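ESAT-6/WXG100 secretion system protein (Streptococcus gallolyticus, PDB 7JQE) probably serves, as the EsaA subunit of a type VIIb secretion system, as a membrane-anchored component with a large extracellular region that supports protein export. Local coordinates at residues Thr327-Phe341 / Ser348-Thr362. Sequence-based numbering, arbitrary orientation.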
# COMPACT_ATOMS: atom_id res chain seq x y z
N THR A 327 -44.58 44.22 58.77
CA THR A 327 -44.81 43.15 57.80
C THR A 327 -43.55 42.32 57.66
O THR A 327 -42.47 42.87 57.38
CB THR A 327 -45.24 43.72 56.44
OG1 THR A 327 -46.21 44.75 56.64
CG2 THR A 327 -45.84 42.63 55.58
N THR A 328 -43.68 41.01 57.84
CA THR A 328 -42.54 40.11 57.88
C THR A 328 -42.34 39.46 56.52
O THR A 328 -43.26 38.84 55.97
CB THR A 328 -42.74 39.04 58.96
OG1 THR A 328 -43.89 38.25 58.65
CG2 THR A 328 -42.93 39.70 60.33
N VAL A 329 -41.13 39.60 55.97
CA VAL A 329 -40.76 39.02 54.68
C VAL A 329 -39.78 37.89 54.93
O VAL A 329 -38.84 38.03 55.72
CB VAL A 329 -40.15 40.09 53.76
CG1 VAL A 329 -39.77 39.48 52.41
CG2 VAL A 329 -41.12 41.25 53.58
N THR A 330 -39.99 36.76 54.25
CA THR A 330 -39.23 35.55 54.53
C THR A 330 -38.90 34.81 53.23
O THR A 330 -39.44 35.10 52.16
CB THR A 330 -39.99 34.59 55.46
OG1 THR A 330 -41.13 34.07 54.77
CG2 THR A 330 -40.44 35.32 56.72
N ILE A 331 -37.99 33.85 53.36
CA ILE A 331 -37.58 32.96 52.28
C ILE A 331 -37.83 31.53 52.75
O ILE A 331 -37.22 31.09 53.74
CB ILE A 331 -36.10 33.16 51.91
CG1 ILE A 331 -35.86 34.57 51.37
CG2 ILE A 331 -35.65 32.10 50.92
CD1 ILE A 331 -34.45 35.06 51.58
N SER A 332 -38.71 30.81 52.05
CA SER A 332 -39.11 29.48 52.49
C SER A 332 -39.00 28.48 51.35
O SER A 332 -38.99 28.84 50.17
CB SER A 332 -40.55 29.48 53.03
OG SER A 332 -41.48 29.74 52.00
N ASN A 333 -38.91 27.20 51.73
CA ASN A 333 -38.96 26.08 50.79
C ASN A 333 -37.87 26.18 49.73
O ASN A 333 -38.12 26.06 48.53
CB ASN A 333 -40.35 25.96 50.15
CG ASN A 333 -41.45 25.72 51.18
OD1 ASN A 333 -41.25 25.02 52.18
ND2 ASN A 333 -42.61 26.32 50.95
N VAL A 334 -36.63 26.39 50.18
CA VAL A 334 -35.48 26.50 49.29
C VAL A 334 -34.97 25.10 48.96
O VAL A 334 -34.97 24.21 49.82
CB VAL A 334 -34.37 27.35 49.92
CG1 VAL A 334 -33.14 27.36 49.02
CG2 VAL A 334 -34.86 28.77 50.15
N SER A 335 -34.53 24.92 47.72
CA SER A 335 -33.82 23.72 47.30
C SER A 335 -32.88 24.08 46.16
O SER A 335 -33.12 25.06 45.44
CB SER A 335 -34.78 22.61 46.85
OG SER A 335 -35.23 22.85 45.54
N GLY A 336 -31.83 23.29 46.00
CA GLY A 336 -30.85 23.51 44.95
C GLY A 336 -29.69 24.40 45.34
O GLY A 336 -28.79 24.61 44.52
N GLY A 337 -29.68 24.93 46.56
CA GLY A 337 -28.63 25.84 46.98
C GLY A 337 -29.04 26.53 48.26
O GLY A 337 -29.94 26.07 48.96
N THR A 338 -28.38 27.65 48.55
CA THR A 338 -28.69 28.46 49.72
C THR A 338 -29.18 29.82 49.27
O THR A 338 -28.55 30.48 48.43
CB THR A 338 -27.47 28.61 50.63
OG1 THR A 338 -26.39 29.18 49.90
CG2 THR A 338 -27.04 27.25 51.18
N VAL A 339 -30.31 30.25 49.82
CA VAL A 339 -30.91 31.54 49.50
C VAL A 339 -31.14 32.28 50.81
O VAL A 339 -31.82 31.77 51.71
CB VAL A 339 -32.22 31.39 48.72
CG1 VAL A 339 -32.71 32.74 48.24
CG2 VAL A 339 -32.01 30.46 47.53
N VAL A 340 -30.56 33.47 50.93
CA VAL A 340 -30.56 34.22 52.18
C VAL A 340 -30.47 35.70 51.85
O VAL A 340 -29.97 36.10 50.80
CB VAL A 340 -29.39 33.79 53.10
CG1 VAL A 340 -29.48 32.30 53.43
CG2 VAL A 340 -28.05 34.11 52.44
N PHE A 341 -30.99 36.53 52.77
CA PHE A 341 -30.84 37.98 52.63
C PHE A 341 -29.38 38.37 52.78
O PHE A 341 -28.66 37.86 53.65
CB PHE A 341 -31.69 38.70 53.68
CG PHE A 341 -33.17 38.60 53.43
CD1 PHE A 341 -33.74 39.18 52.31
CD2 PHE A 341 -33.99 37.92 54.31
CE1 PHE A 341 -35.10 39.08 52.08
CE2 PHE A 341 -35.35 37.81 54.08
CZ PHE A 341 -35.90 38.40 52.96
N SER A 348 -35.55 35.66 57.36
CA SER A 348 -36.79 36.31 57.79
C SER A 348 -36.50 37.77 58.14
O SER A 348 -35.54 38.06 58.86
CB SER A 348 -37.40 35.59 58.99
OG SER A 348 -38.67 36.12 59.31
N LYS A 349 -37.33 38.67 57.62
CA LYS A 349 -37.22 40.09 57.91
C LYS A 349 -38.60 40.66 58.20
O LYS A 349 -39.61 40.17 57.69
CB LYS A 349 -36.57 40.85 56.75
CG LYS A 349 -35.11 41.19 56.97
CD LYS A 349 -34.53 41.91 55.76
CE LYS A 349 -33.11 42.37 56.02
NZ LYS A 349 -32.24 41.26 56.47
N THR A 350 -38.62 41.71 59.02
CA THR A 350 -39.84 42.47 59.31
C THR A 350 -39.57 43.93 58.99
O THR A 350 -38.59 44.51 59.47
CB THR A 350 -40.27 42.31 60.77
OG1 THR A 350 -41.56 42.91 60.95
CG2 THR A 350 -39.28 42.98 61.71
N ILE A 351 -40.44 44.53 58.18
CA ILE A 351 -40.29 45.91 57.75
C ILE A 351 -41.51 46.72 58.21
O ILE A 351 -42.53 46.17 58.61
CB ILE A 351 -40.10 46.03 56.23
CG1 ILE A 351 -41.36 45.55 55.51
CG2 ILE A 351 -38.89 45.23 55.79
CD1 ILE A 351 -41.27 45.66 54.00
N SER A 352 -41.37 48.05 58.14
CA SER A 352 -42.50 48.94 58.37
C SER A 352 -42.52 50.11 57.39
O SER A 352 -43.18 51.12 57.66
CB SER A 352 -42.50 49.48 59.81
OG SER A 352 -42.77 48.46 60.75
N LYS A 353 -41.82 50.00 56.26
CA LYS A 353 -41.77 51.07 55.28
C LYS A 353 -41.28 50.51 53.95
O LYS A 353 -40.58 49.50 53.92
CB LYS A 353 -40.87 52.22 55.76
CG LYS A 353 -40.77 53.36 54.77
CD LYS A 353 -42.15 53.83 54.35
CE LYS A 353 -42.06 54.86 53.24
NZ LYS A 353 -43.41 55.24 52.73
N ALA A 354 -41.66 51.19 52.87
CA ALA A 354 -41.19 50.80 51.54
C ALA A 354 -39.67 50.73 51.53
O ALA A 354 -38.99 51.58 52.11
CB ALA A 354 -41.68 51.79 50.49
N GLN A 355 -39.13 49.72 50.85
CA GLN A 355 -37.73 49.39 51.04
C GLN A 355 -37.29 48.43 49.94
O GLN A 355 -38.12 47.83 49.25
CB GLN A 355 -37.51 48.76 52.43
CG GLN A 355 -36.08 48.47 52.81
CD GLN A 355 -35.97 48.11 54.29
OE1 GLN A 355 -36.91 48.32 55.06
NE2 GLN A 355 -34.83 47.57 54.68
N SER A 356 -35.97 48.31 49.78
CA SER A 356 -35.37 47.36 48.86
C SER A 356 -34.58 46.33 49.65
O SER A 356 -33.87 46.67 50.60
CB SER A 356 -34.46 48.06 47.85
OG SER A 356 -35.17 49.04 47.11
N LEU A 357 -34.71 45.06 49.26
CA LEU A 357 -34.00 43.97 49.90
C LEU A 357 -33.15 43.23 48.88
O LEU A 357 -33.58 43.03 47.73
CB LEU A 357 -34.97 42.99 50.58
CG LEU A 357 -35.87 43.55 51.68
CD1 LEU A 357 -36.79 42.46 52.22
CD2 LEU A 357 -35.05 44.17 52.80
N LYS A 358 -31.96 42.83 49.29
CA LYS A 358 -31.02 42.10 48.45
C LYS A 358 -30.99 40.65 48.89
O LYS A 358 -30.89 40.36 50.09
CB LYS A 358 -29.63 42.73 48.52
CG LYS A 358 -29.64 44.25 48.44
CD LYS A 358 -29.83 44.74 47.02
CE LYS A 358 -28.57 44.52 46.20
NZ LYS A 358 -27.39 45.20 46.83
N ILE A 359 -31.07 39.73 47.93
CA ILE A 359 -31.11 38.30 48.21
C ILE A 359 -29.95 37.64 47.49
O ILE A 359 -29.79 37.80 46.27
CB ILE A 359 -32.45 37.68 47.79
CG1 ILE A 359 -33.60 38.38 48.51
CG2 ILE A 359 -32.46 36.19 48.08
CD1 ILE A 359 -34.97 37.85 48.15
N SER A 360 -29.14 36.90 48.24
CA SER A 360 -28.02 36.14 47.70
C SER A 360 -28.44 34.68 47.55
O SER A 360 -28.95 34.08 48.50
CB SER A 360 -26.80 36.25 48.60
OG SER A 360 -25.94 35.12 48.44
N TYR A 361 -28.23 34.12 46.37
CA TYR A 361 -28.46 32.70 46.15
C TYR A 361 -27.20 32.07 45.59
O TYR A 361 -26.43 32.70 44.86
CB TYR A 361 -29.66 32.45 45.21
CG TYR A 361 -29.53 32.98 43.80
CD1 TYR A 361 -28.80 32.29 42.84
CD2 TYR A 361 -30.17 34.16 43.43
CE1 TYR A 361 -28.69 32.77 41.54
CE2 TYR A 361 -30.07 34.64 42.14
CZ TYR A 361 -29.33 33.95 41.20
OH TYR A 361 -29.24 34.44 39.91
N THR A 362 -26.99 30.81 45.96
CA THR A 362 -25.77 30.08 45.62
C THR A 362 -26.15 28.65 45.26
O THR A 362 -26.63 27.91 46.12
CB THR A 362 -24.77 30.11 46.77
OG1 THR A 362 -24.42 31.47 47.08
CG2 THR A 362 -23.51 29.33 46.41
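The ring of Phe341 lies between Ile331 and Lys349. On one face Ile331 sets its CD1 over the ring centre, 3.7 Å above the plane; on the other Lys349 lays CD, 4.3 Å from the ring centroid, in a CH-pi contact. A long aliphatic chain suits this place, since it can cover an aromatic face and still carry its charge past it: the lysine runs extended until it bends at chi4 (54°), which brings NZ beside Phe341 CB, and the ammonium forms salt bridges with Asp343 and Asp344. Leu357 CD1 reaches Phe341 CE1 obliquely at 3.8 Å, while Ile359 lies alongside the ring, its CG1 3.9 Å from Phe341 CD1. Here two antiparallel sheets face each other as a beta sandwich, and the chain passes between them three times, at Gly336, after Phe341 and after Ile351. In one sheet Thr327 and Ile351 form a hydrogen-bonded pair; in the other Val340 and Ser360 do the same, with Val340 N to Ser360 O at 3.0 Å. Beta-branched residues suit these extended strands and fill the interior: the chi1 of Ile359 (-57°) places CG1 beside the backbone N and CG2 anti to it, and this CG2 meets Val339 CG1 at 3.5 Å and touches Ile331 CD1 tip to tip across the sandwich, at 4.2 Å. Beyond Ile359, strand 268-275 flanks strand 355-362 and contributes Ile271 to the same apolar layer.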